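PDB 2Z73: rhodopsin, which captures light for vision through its bound retinal, whose isomerization from 11-cis to all-trans activates G-protein signalling to phospholipase C. Local coordinates for residues P68-F72 / M147-F153; F118-M124 / F158-S163; Q269-W274 / S307-N311. One frame throughout, in Å; residues are numbered along the deposited sequence.

In the fold
From the N terminus, contact 1 is the first to open, at 68-72 on the cytoplasmic side of transmembrane helix 2. It closes at 147-153, where helix 4 begins, after a loop of 74 residues that includes helix 3. Contact 2 opens inside that loop, at 118-124 on helix 3, and closes beyond it at 158-163, so the two cross and share helix 149-167, their centres about 16 Å apart. Contact 3 follows in series, joining 269-274 on helix 6 to 307-311, at the break in transmembrane segment 7 between helices 294-306 and 311-318, across 32 residues. Phe-270 packs against Gly-119, Ser-122 and Ile-123, linking contacts 2 and 3, which both touch the retinal.

Contact 1: P68-F72 / M147-F153. With BOG (octyl beta-D-glucopyranoside), chain C.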
loop_
_atom_site.group_PDB
_atom_site.type_symbol
_atom_site.label_atom_id
_atom_site.label_comp_id
_atom_site.label_asym_id
_atom_site.label_seq_id
_atom_site.Cartn_x
_atom_site.Cartn_y
_atom_site.Cartn_z
ATOM N N PRO A 68 18.038 7.285 2.163
ATOM C CA PRO A 68 17.784 5.920 1.689
ATOM C C PRO A 68 16.401 5.337 1.981
ATOM O O PRO A 68 15.769 4.772 1.093
ATOM C CB PRO A 68 18.906 5.119 2.344
ATOM C CG PRO A 68 20.033 6.087 2.338
ATOM C CD PRO A 68 19.353 7.357 2.825
ATOM N N ALA A 69 15.935 5.468 3.219
ATOM C CA ALA A 69 14.624 4.937 3.599
ATOM C C ALA A 69 13.502 5.425 2.683
ATOM O O ALA A 69 12.577 4.678 2.373
ATOM C CB ALA A 69 14.308 5.310 5.043
ATOM N N ASN A 70 13.588 6.682 2.257
ATOM C CA ASN A 70 12.587 7.275 1.376
ATOM C C ASN A 70 12.440 6.508 0.074
ATOM O O ASN A 70 11.463 6.685 -0.651
ATOM C CB ASN A 70 12.944 8.728 1.086
ATOM C CG ASN A 70 12.519 9.651 2.187
ATOM O OD1 ASN A 70 12.877 10.823 2.196
ATOM N ND2 ASN A 70 11.733 9.137 3.118
ATOM N N MET A 71 13.427 5.671 -0.228
ATOM C CA MET A 71 13.375 4.849 -1.425
ATOM C C MET A 71 12.144 3.944 -1.281
ATOM O O MET A 71 11.414 3.714 -2.249
ATOM C CB MET A 71 14.654 4.011 -1.551
ATOM C CG MET A 71 15.889 4.798 -2.010
ATOM S SD MET A 71 17.458 3.862 -1.927
ATOM C CE MET A 71 17.026 2.427 -3.002
ATOM N N PHE A 72 11.915 3.450 -0.059
ATOM C CA PHE A 72 10.768 2.591 0.214
ATOM C C PHE A 72 9.501 3.344 -0.163
ATOM O O PHE A 72 8.603 2.780 -0.783
ATOM C CB PHE A 72 10.684 2.196 1.695
ATOM C CG PHE A 72 11.858 1.396 2.196
ATOM C CD1 PHE A 72 12.429 0.395 1.421
ATOM C CD2 PHE A 72 12.392 1.644 3.459
ATOM C CE1 PHE A 72 13.522 -0.346 1.898
ATOM C CE2 PHE A 72 13.478 0.912 3.940
ATOM C CZ PHE A 72 14.043 -0.080 3.161
ATOM N N MET A 147 18.964 3.991 7.804
ATOM C CA MET A 147 18.951 3.182 6.594
ATOM C C MET A 147 20.058 3.585 5.620
ATOM O O MET A 147 20.345 4.770 5.442
ATOM C CB MET A 147 17.589 3.299 5.909
ATOM C CG MET A 147 17.394 2.364 4.734
ATOM S SD MET A 147 17.677 0.642 5.183
ATOM C CE MET A 147 16.117 0.244 5.990
ATOM N N SER A 148 20.678 2.588 4.995
ATOM C CA SER A 148 21.738 2.837 4.032
ATOM C C SER A 148 21.272 2.414 2.641
ATOM O O SER A 148 20.449 1.508 2.504
ATOM C CB SER A 148 22.997 2.052 4.408
ATOM O OG SER A 148 22.793 0.655 4.273
ATOM N N HIS A 149 21.796 3.080 1.614
ATOM C CA HIS A 149 21.440 2.764 0.238
ATOM C C HIS A 149 21.640 1.279 -0.028
ATOM O O HIS A 149 20.783 0.630 -0.631
ATOM C CB HIS A 149 22.284 3.593 -0.732
ATOM C CG HIS A 149 21.934 5.048 -0.745
ATOM N ND1 HIS A 149 20.752 5.524 -1.271
ATOM C CD2 HIS A 149 22.603 6.131 -0.283
ATOM C CE1 HIS A 149 20.708 6.838 -1.130
ATOM N NE2 HIS A 149 21.819 7.232 -0.533
ATOM N N ARG A 150 22.770 0.741 0.420
ATOM C CA ARG A 150 23.048 -0.675 0.231
ATOM C C ARG A 150 21.867 -1.469 0.752
ATOM O O ARG A 150 21.148 -2.103 -0.017
ATOM C CB ARG A 150 24.318 -1.083 0.986
ATOM C CG ARG A 150 25.609 -0.885 0.197
ATOM C CD ARG A 150 25.753 0.544 -0.302
ATOM N NE ARG A 150 25.696 1.503 0.795
ATOM C CZ ARG A 150 25.670 2.821 0.630
ATOM N NH1 ARG A 150 25.620 3.622 1.687
ATOM N NH2 ARG A 150 25.690 3.336 -0.591
ATOM N N ARG A 151 21.663 -1.418 2.065
ATOM C CA ARG A 151 20.558 -2.132 2.686
ATOM C C ARG A 151 19.247 -1.897 1.939
ATOM O O ARG A 151 18.646 -2.837 1.409
ATOM C CB ARG A 151 20.407 -1.713 4.153
ATOM C CG ARG A 151 20.953 -2.726 5.153
ATOM C CD ARG A 151 22.458 -2.940 4.995
ATOM N NE ARG A 151 23.245 -1.926 5.698
ATOM C CZ ARG A 151 24.573 -1.857 5.665
ATOM N NH1 ARG A 151 25.267 -2.739 4.958
ATOM N NH2 ARG A 151 25.205 -0.914 6.351
ATOM N N ALA A 152 18.813 -0.643 1.894
ATOM C CA ALA A 152 17.568 -0.287 1.225
ATOM C C ALA A 152 17.430 -0.974 -0.131
ATOM O O ALA A 152 16.439 -1.661 -0.393
ATOM C CB ALA A 152 17.488 1.219 1.052
ATOM N N PHE A 153 18.428 -0.789 -0.992
ATOM C CA PHE A 153 18.406 -1.392 -2.315
ATOM C C PHE A 153 18.173 -2.905 -2.256
ATOM O O PHE A 153 17.368 -3.440 -3.015
ATOM C CB PHE A 153 19.710 -1.083 -3.057
ATOM C CG PHE A 153 19.798 -1.706 -4.422
ATOM C CD1 PHE A 153 18.815 -1.467 -5.375
ATOM C CD2 PHE A 153 20.856 -2.547 -4.749
ATOM C CE1 PHE A 153 18.883 -2.063 -6.640
ATOM C CE2 PHE A 153 20.934 -3.145 -6.007
ATOM C CZ PHE A 153 19.942 -2.903 -6.954
HETATM C C1 BOG C . 14.617 10.906 7.707
HETATM O O1 BOG C . 13.748 9.887 7.962
HETATM C C2 BOG C . 13.923 12.046 8.408
HETATM O O2 BOG C . 12.579 12.336 7.863
HETATM C C3 BOG C . 14.860 13.139 8.158
HETATM O O3 BOG C . 14.243 14.187 8.811
HETATM C C4 BOG C . 16.285 12.775 8.745
HETATM O O4 BOG C . 17.185 13.814 8.515
HETATM C C5 BOG C . 16.911 11.649 8.038
HETATM O O5 BOG C . 15.981 10.600 8.283
HETATM C C6 BOG C . 18.333 11.271 8.633
HETATM O O6 BOG C . 18.920 10.107 7.839
HETATM C "C1'" BOG C . 13.769 9.235 6.723
HETATM C "C2'" BOG C . 13.145 7.977 7.068
HETATM C "C3'" BOG C . 12.005 7.927 6.108
HETATM C "C4'" BOG C . 11.007 7.321 6.919
HETATM C "C5'" BOG C . 9.960 6.919 5.948
HETATM C "C6'" BOG C . 8.791 6.968 6.769
HETATM C "C7'" BOG C . 7.738 6.642 5.790
HETATM C "C8'" BOG C . 6.608 7.296 6.367
#
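Pro-68 and Met-147 meet where the cytoplasmic ends of transmembrane helices 2 and 4 come together in the seven-helix bundle of a rhodopsin-family receptor. Two aromatic rings, His-149 and Phe-72, organise one set of contacts. CG of Pro-68 stands almost on the normal of the His-149 imidazole, 3.5 Å from the ring centroid, in a CH-pi contact centred over one face. Met-71 approaches the same ring at its edge in a sulfur-aromatic contact, with its SD 3.7 Å from ND1 of His-149. The imidazole comes round to both partners because its CG lies anti to the carbonyl carbon (chi1 -71°). Met-147 and Phe-72 form a Met-aromatic pair, the two side chains arriving from opposite directions. Bends at chi2 and chi3 deliver CE of Met-147 to the ring edge, near the ring plane and 3.4 Å from CE2 of Phe-72, while the sulfur stays farther off, obliquely placed. The Phe-72 ring also touches Met-128 and Ile-129 of helix 104-138 and Met-155 and Ile-156 of helix 149-167, filling the space helix 2 shares with helices 3 and 4. With an alanine here, the methyl of Met-147 would probably lose its aromatic edge and a gap would open among these three helices.

Apolar packing fills in around the rings. The methyl of Ala-152 lies among Pro-68, Met-71 and Phe-72, its CB 4.0 Å from SD of Met-71. CB of Pro-68 rests 3.9 Å from CG of Met-147, and the methyl of Ala-69 lies against the same methionine. The alkyl chain of a bound octyl glucoside touches only the 68-72 side, its C2' 3.5 Å from CB of Ala-69.

Ser-148 is the N-cap of helix 149-167, its OG accepting from N of Arg-151 at 3.2 Å.

Contact 2: F118-M124 / F158-S163. With RET (retinal), chain D.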
loop_
_atom_site.group_PDB
_atom_site.type_symbol
_atom_site.label_atom_id
_atom_site.label_comp_id
_atom_site.label_asym_id
_atom_site.label_seq_id
_atom_site.Cartn_x
_atom_site.Cartn_y
_atom_site.Cartn_z
ATOM N N PHE A 118 1.339 -6.066 -7.023
ATOM C CA PHE A 118 1.562 -4.780 -6.358
ATOM C C PHE A 118 0.801 -4.619 -5.060
ATOM O O PHE A 118 1.078 -3.716 -4.280
ATOM C CB PHE A 118 1.265 -3.620 -7.311
ATOM C CG PHE A 118 2.282 -3.489 -8.397
ATOM C CD1 PHE A 118 2.000 -3.909 -9.695
ATOM C CD2 PHE A 118 3.556 -3.034 -8.097
ATOM C CE1 PHE A 118 2.979 -3.884 -10.678
ATOM C CE2 PHE A 118 4.551 -3.004 -9.072
ATOM C CZ PHE A 118 4.259 -3.434 -10.372
ATOM N N GLY A 119 -0.168 -5.496 -4.838
ATOM C CA GLY A 119 -0.913 -5.462 -3.596
ATOM C C GLY A 119 0.019 -6.095 -2.578
ATOM O O GLY A 119 0.133 -5.633 -1.443
ATOM N N PHE A 120 0.707 -7.154 -2.998
ATOM C CA PHE A 120 1.650 -7.828 -2.110
ATOM C C PHE A 120 2.851 -6.921 -1.882
ATOM O O PHE A 120 3.469 -6.948 -0.824
ATOM C CB PHE A 120 2.134 -9.157 -2.720
ATOM C CG PHE A 120 1.079 -10.229 -2.799
ATOM C CD1 PHE A 120 1.066 -11.116 -3.870
ATOM C CD2 PHE A 120 0.114 -10.362 -1.803
ATOM C CE1 PHE A 120 0.102 -12.133 -3.962
ATOM C CE2 PHE A 120 -0.856 -11.371 -1.875
ATOM C CZ PHE A 120 -0.861 -12.264 -2.966
ATOM N N MET A 121 3.170 -6.113 -2.888
ATOM C CA MET A 121 4.312 -5.207 -2.819
ATOM C C MET A 121 4.077 -4.020 -1.906
ATOM O O MET A 121 4.988 -3.599 -1.201
ATOM C CB MET A 121 4.693 -4.708 -4.208
ATOM C CG MET A 121 6.091 -4.110 -4.267
ATOM S SD MET A 121 6.765 -3.995 -5.958
ATOM C CE MET A 121 6.609 -2.274 -6.266
ATOM N N SER A 122 2.867 -3.477 -1.898
ATOM C CA SER A 122 2.615 -2.344 -1.032
ATOM C C SER A 122 2.762 -2.658 0.464
ATOM O O SER A 122 3.310 -1.846 1.214
ATOM C CB SER A 122 1.248 -1.737 -1.343
ATOM O OG SER A 122 1.318 -1.005 -2.553
ATOM N N ILE A 123 2.300 -3.825 0.908
ATOM C CA ILE A 123 2.440 -4.190 2.321
ATOM C C ILE A 123 3.866 -4.598 2.653
ATOM O O ILE A 123 4.387 -4.243 3.711
ATOM C CB ILE A 123 1.540 -5.365 2.733
ATOM C CG1 ILE A 123 0.914 -6.003 1.495
ATOM C CG2 ILE A 123 0.515 -4.897 3.754
ATOM C CD1 ILE A 123 0.218 -7.310 1.769
ATOM N N MET A 124 4.504 -5.349 1.762
ATOM C CA MET A 124 5.875 -5.773 2.031
ATOM C C MET A 124 6.803 -4.556 2.047
ATOM O O MET A 124 7.790 -4.520 2.795
ATOM C CB MET A 124 6.349 -6.787 0.992
ATOM C CG MET A 124 7.632 -7.479 1.387
ATOM S SD MET A 124 7.598 -8.083 3.098
ATOM C CE MET A 124 6.809 -9.656 2.912
ATOM N N PHE A 158 14.291 -7.683 -2.442
ATOM C CA PHE A 158 13.598 -8.775 -1.771
ATOM C C PHE A 158 12.104 -8.560 -2.001
ATOM O O PHE A 158 11.368 -9.490 -2.342
ATOM C CB PHE A 158 13.873 -8.778 -0.268
ATOM C CG PHE A 158 12.860 -9.559 0.525
ATOM C CD1 PHE A 158 12.722 -10.933 0.343
ATOM C CD2 PHE A 158 12.012 -8.916 1.422
ATOM C CE1 PHE A 158 11.745 -11.659 1.042
ATOM C CE2 PHE A 158 11.033 -9.632 2.124
ATOM C CZ PHE A 158 10.902 -11.006 1.931
ATOM N N VAL A 159 11.670 -7.318 -1.803
ATOM C CA VAL A 159 10.277 -6.959 -1.987
ATOM C C VAL A 159 9.784 -7.379 -3.367
ATOM O O VAL A 159 8.755 -8.038 -3.492
ATOM C CB VAL A 159 10.059 -5.443 -1.867
ATOM C CG1 VAL A 159 8.581 -5.131 -2.043
ATOM C CG2 VAL A 159 10.587 -4.928 -0.524
ATOM N N TRP A 160 10.513 -6.988 -4.409
ATOM C CA TRP A 160 10.103 -7.334 -5.757
ATOM C C TRP A 160 10.054 -8.838 -5.964
ATOM O O TRP A 160 9.055 -9.365 -6.438
ATOM C CB TRP A 160 11.015 -6.666 -6.794
ATOM C CG TRP A 160 10.631 -5.233 -7.100
ATOM C CD1 TRP A 160 10.938 -4.124 -6.367
ATOM C CD2 TRP A 160 9.840 -4.773 -8.208
ATOM N NE1 TRP A 160 10.391 -2.999 -6.948
ATOM C CE2 TRP A 160 9.713 -3.371 -8.079
ATOM C CE3 TRP A 160 9.228 -5.410 -9.300
ATOM C CZ2 TRP A 160 9.001 -2.595 -8.999
ATOM C CZ3 TRP A 160 8.519 -4.636 -10.215
ATOM C CH2 TRP A 160 8.413 -3.243 -10.056
ATOM N N LEU A 161 11.120 -9.539 -5.604
ATOM C CA LEU A 161 11.132 -10.988 -5.765
ATOM C C LEU A 161 9.960 -11.605 -5.021
ATOM O O LEU A 161 9.190 -12.391 -5.582
ATOM C CB LEU A 161 12.445 -11.578 -5.252
ATOM C CG LEU A 161 13.511 -11.739 -6.329
ATOM C CD1 LEU A 161 12.921 -12.554 -7.477
ATOM C CD2 LEU A 161 13.963 -10.380 -6.835
ATOM N N TRP A 162 9.825 -11.244 -3.753
ATOM C CA TRP A 162 8.741 -11.746 -2.926
ATOM C C TRP A 162 7.392 -11.535 -3.621
ATOM O O TRP A 162 6.671 -12.492 -3.898
ATOM C CB TRP A 162 8.769 -11.022 -1.579
ATOM C CG TRP A 162 7.778 -11.512 -0.584
ATOM C CD1 TRP A 162 6.537 -11.002 -0.347
ATOM C CD2 TRP A 162 7.948 -12.602 0.327
ATOM N NE1 TRP A 162 5.922 -11.706 0.663
ATOM C CE2 TRP A 162 6.767 -12.695 1.093
ATOM C CE3 TRP A 162 8.987 -13.510 0.573
ATOM C CZ2 TRP A 162 6.594 -13.663 2.089
ATOM C CZ3 TRP A 162 8.814 -14.472 1.564
ATOM C CH2 TRP A 162 7.624 -14.539 2.310
ATOM N N SER A 163 7.073 -10.277 -3.922
ATOM C CA SER A 163 5.814 -9.917 -4.576
ATOM C C SER A 163 5.516 -10.711 -5.846
ATOM O O SER A 163 4.408 -11.204 -6.032
ATOM C CB SER A 163 5.805 -8.435 -4.911
ATOM O OG SER A 163 5.964 -7.662 -3.743
HETATM C C1 RET D . -5.331 -11.196 -0.256
HETATM C C2 RET D . -5.465 -10.651 1.195
HETATM C C3 RET D . -5.331 -9.145 1.347
HETATM C C4 RET D . -4.069 -8.589 0.666
HETATM C C5 RET D . -3.881 -9.114 -0.758
HETATM C C6 RET D . -4.444 -10.286 -1.199
HETATM C C7 RET D . -4.263 -10.792 -2.623
HETATM C C8 RET D . -4.856 -10.216 -3.757
HETATM C C9 RET D . -4.740 -10.517 -5.191
HETATM C C10 RET D . -5.469 -9.697 -5.959
HETATM C C11 RET D . -5.596 -9.596 -7.397
HETATM C C12 RET D . -6.369 -8.725 -8.114
HETATM C C13 RET D . -7.420 -7.693 -7.763
HETATM C C14 RET D . -7.955 -6.903 -8.744
HETATM C C15 RET D . -8.990 -5.893 -8.490
HETATM C C16 RET D . -4.774 -12.618 -0.205
HETATM C C17 RET D . -6.795 -11.335 -0.786
HETATM C C18 RET D . -3.020 -8.162 -1.547
HETATM C C19 RET D . -3.833 -11.630 -5.677
HETATM C C20 RET D . -7.837 -7.598 -6.279
#
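Met-121 lays its sulfur over the indole of Trp-160, with SD 3.8 Å from the centroid of the five-membered ring and 15° off its normal, and CE over CZ2. Phe-118 turns its edge to the face of the Trp-160 six-membered ring in an offset edge-to-face pair, the centroids 5.9 Å apart and the planes at 89°. Farther along, Met-124 bends at chi2 (47°) and chi3 so that CE comes over one face of Trp-162, 3.5 Å from the centroid of its five-membered ring, while SD sits obliquely beside Phe-158.

These pairs join transmembrane helices 3 and 4, whose short segments run roughly antiparallel, 8.8 Å apart between axes. Beside these aromatics, OG of Ser-163 lies 3.2 Å from CB of Met-121, and CG1 of Val-159 packs on CG of that methionine. The serine hydroxyl is turned back to its own helix, where OG donates to O of Val-159 at 2.8 Å from above the carbonyl plane.

In the next shell, Asn-75 of helix 70-87 accepts a hydrogen bond from NE1 of Trp-160, and Trp-166 packs edge-to-face with Trp-162. On the retinal side, CE2 of Phe-120 lies 3.5 Å from C7 of the retinal.

Contact 3: Q269-W274 / S307-N311; sequences QFLLSW and SAIHN. With RET (retinal), chain D.
Ser-307 packs its CB against helix 6, 3.4 Å from CB of Ser-273 and 3.7 Å from NE1 of Trp-274. It comes two residues after Lys-305, the lysine that carries the retinal in the photoreceptor, and just past the end of helix 294-306.

Next along the chain, Ala-308 turns from helix 6 to helix 70-87, its methyl touching Asp-80 and Ser-84, and its O accepts a hydrogen bond from Asn-52. Ile-309 packs on helix 31-61.

His-310 returns to helix 6: its ND1 lies 3.6 Å from CG of Gln-269, and OG of Ser-273 stands at the ring edge, more distant. That serine hydroxyl donates to O of Gln-269 at 2.6 Å, while N of Ser-273 reaches the same oxygen from the opposite face of the carbonyl plane.

Asn-311, the first residue of the NPxxY motif of helix 7, places its side chain against Leu-76 and Asp-80 of helix 70-87.

Trp-274 meanwhile touches retinal, its CZ3 3.6 Å from C20. Small and polar side chains thus join helices 6 and 7 between chromophore and NPxxY motif, consistent with a junction that could rearrange when the retinal isomerizes.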
loop_
_atom_site.group_PDB
_atom_site.type_symbol
_atom_site.label_atom_id
_atom_site.label_comp_id
_atom_site.label_asym_id
_atom_site.label_seq_id
_atom_site.Cartn_x
_atom_site.Cartn_y
_atom_site.Cartn_z
ATOM N N GLN A 269 -4.564 1.782 6.733
ATOM C CA GLN A 269 -5.354 2.061 5.542
ATOM C C GLN A 269 -5.414 0.810 4.663
ATOM O O GLN A 269 -6.491 0.377 4.226
ATOM C CB GLN A 269 -4.730 3.240 4.786
ATOM C CG GLN A 269 -5.342 3.518 3.438
ATOM C CD GLN A 269 -4.690 2.717 2.334
ATOM O OE1 GLN A 269 -3.561 2.991 1.934
ATOM N NE2 GLN A 269 -5.397 1.720 1.838
ATOM N N PHE A 270 -4.248 0.216 4.435
ATOM C CA PHE A 270 -4.139 -0.982 3.621
ATOM C C PHE A 270 -5.012 -2.097 4.173
ATOM O O PHE A 270 -5.849 -2.653 3.459
ATOM C CB PHE A 270 -2.679 -1.433 3.567
ATOM C CG PHE A 270 -2.441 -2.590 2.651
ATOM C CD1 PHE A 270 -2.703 -3.897 3.068
ATOM C CD2 PHE A 270 -2.017 -2.377 1.345
ATOM C CE1 PHE A 270 -2.549 -4.974 2.192
ATOM C CE2 PHE A 270 -1.861 -3.442 0.465
ATOM C CZ PHE A 270 -2.128 -4.744 0.887
ATOM N N LEU A 271 -4.802 -2.428 5.444
ATOM C CA LEU A 271 -5.570 -3.482 6.106
ATOM C C LEU A 271 -7.077 -3.234 6.039
ATOM O O LEU A 271 -7.840 -4.103 5.601
ATOM C CB LEU A 271 -5.132 -3.609 7.566
ATOM C CG LEU A 271 -3.647 -3.941 7.704
ATOM C CD1 LEU A 271 -3.247 -3.949 9.162
ATOM C CD2 LEU A 271 -3.363 -5.285 7.045
ATOM N N LEU A 272 -7.509 -2.053 6.471
ATOM C CA LEU A 272 -8.926 -1.709 6.440
ATOM C C LEU A 272 -9.479 -1.808 5.031
ATOM O O LEU A 272 -10.653 -2.106 4.842
ATOM C CB LEU A 272 -9.150 -0.281 6.950
ATOM C CG LEU A 272 -9.003 -0.048 8.447
ATOM C CD1 LEU A 272 -9.048 1.442 8.723
ATOM C CD2 LEU A 272 -10.112 -0.775 9.191
ATOM N N SER A 273 -8.632 -1.550 4.041
ATOM C CA SER A 273 -9.058 -1.611 2.645
ATOM C C SER A 273 -9.127 -3.033 2.072
ATOM O O SER A 273 -10.071 -3.368 1.360
ATOM C CB SER A 273 -8.124 -0.768 1.770
ATOM O OG SER A 273 -8.071 0.567 2.214
ATOM N N TRP A 274 -8.137 -3.868 2.380
ATOM C CA TRP A 274 -8.121 -5.225 1.845
ATOM C C TRP A 274 -8.801 -6.320 2.663
ATOM O O TRP A 274 -9.394 -7.237 2.091
ATOM C CB TRP A 274 -6.682 -5.677 1.545
ATOM C CG TRP A 274 -6.050 -4.990 0.376
ATOM C CD1 TRP A 274 -5.349 -3.820 0.394
ATOM C CD2 TRP A 274 -6.076 -5.419 -0.992
ATOM N NE1 TRP A 274 -4.937 -3.494 -0.873
ATOM C CE2 TRP A 274 -5.366 -4.457 -1.744
ATOM C CE3 TRP A 274 -6.629 -6.524 -1.656
ATOM C CZ2 TRP A 274 -5.192 -4.564 -3.132
ATOM C CZ3 TRP A 274 -6.460 -6.635 -3.042
ATOM C CH2 TRP A 274 -5.748 -5.660 -3.761
ATOM N N SER A 307 -7.516 1.388 -2.317
ATOM C CA SER A 307 -6.429 1.463 -1.340
ATOM C C SER A 307 -5.191 2.113 -1.922
ATOM O O SER A 307 -4.547 2.905 -1.269
ATOM C CB SER A 307 -6.047 0.069 -0.812
ATOM O OG SER A 307 -4.960 0.136 0.117
ATOM N N ALA A 308 -4.864 1.782 -3.162
ATOM C CA ALA A 308 -3.666 2.326 -3.789
ATOM C C ALA A 308 -3.687 3.831 -4.077
ATOM O O ALA A 308 -2.746 4.354 -4.673
ATOM C CB ALA A 308 -3.354 1.553 -5.073
ATOM N N ILE A 309 -4.737 4.530 -3.659
ATOM C CA ILE A 309 -4.809 5.964 -3.912
ATOM C C ILE A 309 -4.829 6.765 -2.618
ATOM O O ILE A 309 -5.152 7.956 -2.636
ATOM C CB ILE A 309 -6.097 6.357 -4.639
ATOM C CG1 ILE A 309 -7.258 6.311 -3.638
ATOM C CG2 ILE A 309 -6.320 5.441 -5.843
ATOM C CD1 ILE A 309 -8.490 7.048 -4.058
ATOM N N HIS A 310 -4.485 6.139 -1.500
ATOM C CA HIS A 310 -4.563 6.850 -0.240
ATOM C C HIS A 310 -3.296 7.431 0.354
ATOM O O HIS A 310 -3.320 8.544 0.855
ATOM C CB HIS A 310 -5.266 5.971 0.791
ATOM C CG HIS A 310 -6.723 5.774 0.511
ATOM N ND1 HIS A 310 -7.346 4.549 0.626
ATOM C CD2 HIS A 310 -7.679 6.646 0.115
ATOM C CE1 HIS A 310 -8.622 4.676 0.311
ATOM N NE2 HIS A 310 -8.850 5.938 -0.003
ATOM N N ASN A 311 -2.194 6.704 0.301
ATOM C CA ASN A 311 -0.958 7.195 0.884
ATOM C C ASN A 311 -0.612 8.627 0.490
ATOM O O ASN A 311 -0.322 9.447 1.350
ATOM C CB ASN A 311 0.205 6.261 0.532
ATOM C CG ASN A 311 -0.046 4.833 0.967
ATOM O OD1 ASN A 311 -0.999 4.561 1.696
ATOM N ND2 ASN A 311 0.805 3.914 0.523
HETATM C C1 RET D . -5.331 -11.196 -0.256
HETATM C C2 RET D . -5.465 -10.651 1.195
HETATM C C3 RET D . -5.331 -9.145 1.347
HETATM C C4 RET D . -4.069 -8.589 0.666
HETATM C C5 RET D . -3.881 -9.114 -0.758
HETATM C C6 RET D . -4.444 -10.286 -1.199
HETATM C C7 RET D . -4.263 -10.792 -2.623
HETATM C C8 RET D . -4.856 -10.216 -3.757
HETATM C C9 RET D . -4.740 -10.517 -5.191
HETATM C C10 RET D . -5.469 -9.697 -5.959
HETATM C C11 RET D . -5.596 -9.596 -7.397
HETATM C C12 RET D . -6.369 -8.725 -8.114
HETATM C C13 RET D . -7.420 -7.693 -7.763
HETATM C C14 RET D . -7.955 -6.903 -8.744
HETATM C C15 RET D . -8.990 -5.893 -8.490
HETATM C C16 RET D . -4.774 -12.618 -0.205
HETATM C C17 RET D . -6.795 -11.335 -0.786
HETATM C C18 RET D . -3.020 -8.162 -1.547
HETATM C C19 RET D . -3.833 -11.630 -5.677
HETATM C C20 RET D . -7.837 -7.598 -6.279
#